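Local coordinates for protein putative phosphosugar isomerases (Salmonella typhimurium LT2, PDB 3FKJ) that is a putative phosphosugar isomerase that probably binds sugar phosphates through its SIS domains, although its substrate and reaction remain unconfirmed, at residues A[38-51]-A[84-98]. Residues are numbered along the deposited sequence; the frame is centred on the assembly and turned at random.
Sequences QNIERVWFVGCGGS and PKALGKNSVVILASQ
Trp44 and Val92 sit in adjacent parallel strands, 42-47 and 91-97, in the five-stranded sheet of an SIS domain, a Rossmann-like alpha/beta sandwich. The segment axes run 16° apart. Trp44 is held through both its backbone N and its backbone O: the N donates to Val92 O (2.8 Å), and the O accepts from Ile94 N (2.7 Å). The same alternation continues through Val46 N to Ile94 O, then weakens at Ala96 N to Val46 O, where the strands begin to part.

The indole lies across the turn 84-87. With CG beside the backbone N (chi1 -79°), its six-membered ring reaches toward the second segment: Trp44 CZ3 meets Leu87 CD1 at 3.5 Å, CZ2 approaches Pro84 CG, and Ser91 CB lies in the ring plane at the edge. Ser91 OG, also near that edge, accepts a hydrogen bond from Gly88 N, which links the two ends of the type I turn 88-91. Ala86 CB lies over one face of the Arg42 guanidinium, 3.4 Å above its plane and over its centre, while Arg42 NH1 bonds to Leu69 O of the second subunit. The opposite sheet face is aliphatic and aromatic: Ile94 CD1 touches both Val43 CG1 and Phe45 CE1, whose ring meets Phe55.

Ahead of the strands, Asn90 O receives Glu41 N and, weakly, Arg42 N. Gln38 NE2 bridges Asn39 O and Ser91 O; its bond to the latter is almost straight (177°), yet arrives from above that carbonyl's plane. Strand 42-47 then leads through a glycine-containing loop into helix 50-53, with Gly49 as N-cap. There one water accepts from Cys48 N (3.1 Å) and donates to Ala96 O (2.8 Å).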
# COMPACT_ATOMS: atom_id res chain seq x y z
N GLN A 38 1.76 29.72 -3.27
CA GLN A 38 0.84 29.07 -2.35
C GLN A 38 1.61 28.46 -1.19
O GLN A 38 2.83 28.48 -1.16
CB GLN A 38 0.08 27.95 -3.07
CG GLN A 38 1.00 26.87 -3.62
CD GLN A 38 0.25 25.67 -4.16
OE1 GLN A 38 -0.35 25.72 -5.24
NE2 GLN A 38 0.32 24.57 -3.43
N ASN A 39 0.88 27.89 -0.24
CA ASN A 39 1.47 27.01 0.76
C ASN A 39 1.58 25.61 0.19
O ASN A 39 0.84 25.26 -0.73
CB ASN A 39 0.60 26.94 2.02
CG ASN A 39 0.29 28.29 2.57
OD1 ASN A 39 1.09 29.22 2.47
ND2 ASN A 39 -0.90 28.43 3.16
N ILE A 40 2.51 24.82 0.73
CA ILE A 40 2.52 23.39 0.50
C ILE A 40 2.13 22.71 1.78
O ILE A 40 2.98 22.40 2.62
CB ILE A 40 3.86 22.82 -0.04
CG1 ILE A 40 4.27 23.53 -1.35
CG2 ILE A 40 3.72 21.29 -0.32
CD1 ILE A 40 5.65 23.13 -1.89
N GLU A 41 0.84 22.44 1.93
CA GLU A 41 0.30 21.79 3.13
C GLU A 41 0.11 20.29 2.96
O GLU A 41 0.12 19.54 3.95
CB GLU A 41 -1.03 22.44 3.51
CG GLU A 41 -0.87 23.83 4.09
CD GLU A 41 -2.16 24.61 4.09
OE1 GLU A 41 -3.24 24.02 4.30
OE2 GLU A 41 -2.10 25.82 3.85
N ARG A 42 -0.12 19.86 1.72
CA ARG A 42 -0.37 18.46 1.37
C ARG A 42 0.31 18.17 0.06
O ARG A 42 0.34 19.02 -0.84
CB ARG A 42 -1.85 18.18 1.24
CG ARG A 42 -2.68 18.64 2.41
CD ARG A 42 -4.09 18.11 2.28
NE ARG A 42 -4.16 16.66 2.53
CZ ARG A 42 -4.59 16.08 3.66
NH1 ARG A 42 -5.01 16.82 4.69
NH2 ARG A 42 -4.61 14.76 3.76
N VAL A 43 0.89 16.97 -0.04
CA VAL A 43 1.40 16.41 -1.28
C VAL A 43 0.63 15.12 -1.58
O VAL A 43 0.32 14.34 -0.65
CB VAL A 43 2.93 16.09 -1.16
CG1 VAL A 43 3.50 15.61 -2.47
CG2 VAL A 43 3.66 17.33 -0.70
N TRP A 44 0.31 14.91 -2.87
CA TRP A 44 -0.05 13.61 -3.38
C TRP A 44 0.93 13.18 -4.44
O TRP A 44 1.26 13.94 -5.37
CB TRP A 44 -1.45 13.57 -3.99
CG TRP A 44 -2.54 13.48 -3.01
CD1 TRP A 44 -3.13 12.33 -2.53
CD2 TRP A 44 -3.18 14.55 -2.35
NE1 TRP A 44 -4.08 12.63 -1.62
CE2 TRP A 44 -4.17 13.99 -1.51
CE3 TRP A 44 -3.00 15.94 -2.37
CZ2 TRP A 44 -5.01 14.78 -0.70
CZ3 TRP A 44 -3.86 16.73 -1.59
CH2 TRP A 44 -4.83 16.14 -0.75
N PHE A 45 1.39 11.96 -4.29
CA PHE A 45 2.02 11.19 -5.35
C PHE A 45 0.98 10.35 -6.09
O PHE A 45 0.32 9.51 -5.49
CB PHE A 45 3.07 10.29 -4.75
CG PHE A 45 4.17 11.04 -4.10
CD1 PHE A 45 5.11 11.72 -4.88
CD2 PHE A 45 4.26 11.10 -2.71
CE1 PHE A 45 6.14 12.42 -4.27
CE2 PHE A 45 5.28 11.81 -2.09
CZ PHE A 45 6.23 12.47 -2.88
N VAL A 46 0.85 10.60 -7.39
CA VAL A 46 -0.19 9.99 -8.16
C VAL A 46 0.36 9.39 -9.47
O VAL A 46 1.06 10.02 -10.24
CB VAL A 46 -1.38 10.96 -8.39
CG1 VAL A 46 -2.61 10.22 -9.00
CG2 VAL A 46 -1.80 11.65 -7.05
N GLY A 47 0.02 8.14 -9.69
CA GLY A 47 0.41 7.46 -10.90
C GLY A 47 -0.08 6.04 -10.91
O GLY A 47 -0.81 5.63 -10.00
N CYS A 48 0.33 5.29 -11.93
CA CYS A 48 -0.06 3.89 -12.12
C CYS A 48 1.15 2.98 -12.22
O CYS A 48 2.10 3.32 -12.90
CB CYS A 48 -0.88 3.71 -13.40
SG CYS A 48 -2.41 4.65 -13.43
N GLY A 49 1.08 1.83 -11.55
CA GLY A 49 2.09 0.80 -11.61
C GLY A 49 3.45 1.31 -11.20
O GLY A 49 3.62 1.82 -10.09
N GLY A 50 4.41 1.14 -12.09
CA GLY A 50 5.76 1.64 -11.88
C GLY A 50 5.83 3.14 -11.68
O GLY A 50 6.74 3.64 -11.04
N SER A 51 4.87 3.86 -12.23
CA SER A 51 4.81 5.30 -12.07
C SER A 51 4.18 5.78 -10.76
O SER A 51 4.18 6.97 -10.48
CB SER A 51 4.15 5.95 -13.32
OG SER A 51 5.07 5.94 -14.42
N PRO A 84 -10.17 13.07 -2.99
CA PRO A 84 -10.16 13.55 -1.60
C PRO A 84 -10.63 14.98 -1.49
O PRO A 84 -10.20 15.83 -2.25
CB PRO A 84 -8.67 13.45 -1.19
CG PRO A 84 -7.94 13.12 -2.36
CD PRO A 84 -8.84 12.62 -3.42
N LYS A 85 -11.51 15.24 -0.53
CA LYS A 85 -11.95 16.61 -0.30
C LYS A 85 -10.81 17.46 0.20
O LYS A 85 -10.88 18.66 0.09
CB LYS A 85 -13.11 16.64 0.68
CG LYS A 85 -14.40 16.14 0.05
CD LYS A 85 -15.56 16.24 1.00
CE LYS A 85 -16.83 15.76 0.30
NZ LYS A 85 -18.03 15.77 1.18
N ALA A 86 -9.74 16.85 0.71
CA ALA A 86 -8.57 17.62 1.16
C ALA A 86 -7.78 18.24 0.04
O ALA A 86 -6.94 19.09 0.30
CB ALA A 86 -7.66 16.76 2.01
N LEU A 87 -7.99 17.80 -1.21
CA LEU A 87 -7.25 18.39 -2.34
C LEU A 87 -7.70 19.83 -2.64
O LEU A 87 -8.89 20.11 -2.80
CB LEU A 87 -7.41 17.51 -3.59
CG LEU A 87 -6.61 17.92 -4.84
CD1 LEU A 87 -5.12 17.65 -4.70
CD2 LEU A 87 -7.19 17.18 -6.05
N GLY A 88 -6.75 20.75 -2.75
CA GLY A 88 -7.08 22.13 -3.06
C GLY A 88 -5.88 23.05 -3.26
O GLY A 88 -4.79 22.60 -3.62
N LYS A 89 -6.12 24.33 -3.00
CA LYS A 89 -5.22 25.44 -3.31
C LYS A 89 -3.81 25.26 -2.84
O LYS A 89 -2.89 25.64 -3.55
CB LYS A 89 -5.73 26.72 -2.66
CG LYS A 89 -6.59 27.62 -3.52
CD LYS A 89 -7.26 28.71 -2.65
CE LYS A 89 -6.33 29.23 -1.52
NZ LYS A 89 -6.79 30.54 -0.94
N ASN A 90 -3.67 24.72 -1.63
CA ASN A 90 -2.37 24.51 -0.96
C ASN A 90 -1.87 23.06 -0.99
O ASN A 90 -1.09 22.63 -0.13
CB ASN A 90 -2.46 25.05 0.46
CG ASN A 90 -2.73 26.55 0.50
OD1 ASN A 90 -2.05 27.34 -0.17
ND2 ASN A 90 -3.74 26.94 1.25
N SER A 91 -2.34 22.32 -1.99
CA SER A 91 -1.86 20.97 -2.29
C SER A 91 -0.92 21.01 -3.49
O SER A 91 -1.03 21.88 -4.34
CB SER A 91 -3.02 20.03 -2.65
OG SER A 91 -4.02 19.97 -1.64
N VAL A 92 -0.00 20.06 -3.52
CA VAL A 92 0.85 19.77 -4.66
C VAL A 92 0.61 18.31 -5.05
O VAL A 92 0.57 17.40 -4.21
CB VAL A 92 2.34 20.01 -4.34
CG1 VAL A 92 3.22 19.53 -5.50
CG2 VAL A 92 2.58 21.52 -4.01
N VAL A 93 0.35 18.10 -6.33
CA VAL A 93 0.10 16.76 -6.86
C VAL A 93 1.22 16.46 -7.85
O VAL A 93 1.45 17.21 -8.80
CB VAL A 93 -1.31 16.60 -7.49
CG1 VAL A 93 -1.51 15.15 -8.02
CG2 VAL A 93 -2.40 16.99 -6.47
N ILE A 94 1.94 15.38 -7.57
CA ILE A 94 3.09 15.02 -8.36
C ILE A 94 2.75 13.74 -9.08
O ILE A 94 2.47 12.71 -8.46
CB ILE A 94 4.37 14.85 -7.50
CG1 ILE A 94 4.55 16.08 -6.61
CG2 ILE A 94 5.61 14.55 -8.39
CD1 ILE A 94 5.69 15.96 -5.59
N LEU A 95 2.75 13.83 -10.42
CA LEU A 95 2.35 12.74 -11.29
C LEU A 95 3.52 12.27 -12.18
O LEU A 95 4.41 13.03 -12.48
CB LEU A 95 1.13 13.18 -12.11
CG LEU A 95 0.00 13.85 -11.29
CD1 LEU A 95 -0.08 15.35 -11.55
CD2 LEU A 95 -1.33 13.17 -11.62
N ALA A 96 3.53 10.98 -12.51
CA ALA A 96 4.51 10.40 -13.43
C ALA A 96 3.82 9.54 -14.46
O ALA A 96 2.81 8.88 -14.18
CB ALA A 96 5.54 9.59 -12.70
N SER A 97 4.35 9.57 -15.67
CA SER A 97 3.91 8.71 -16.78
C SER A 97 5.08 8.65 -17.76
O SER A 97 5.54 9.72 -18.22
CB SER A 97 2.69 9.32 -17.51
OG SER A 97 2.18 8.43 -18.51
N GLN A 98 5.54 7.44 -18.09
CA GLN A 98 6.64 7.24 -19.07
C GLN A 98 6.45 7.96 -20.45
O GLN A 98 7.15 8.94 -20.78
CB GLN A 98 6.89 5.74 -19.26
CG GLN A 98 8.06 5.39 -20.24
CD GLN A 98 9.45 5.49 -19.60
OE1 GLN A 98 9.59 5.74 -18.40
NE2 GLN A 98 10.48 5.28 -20.41
O HOH W 1 0.91 6.92 -14.56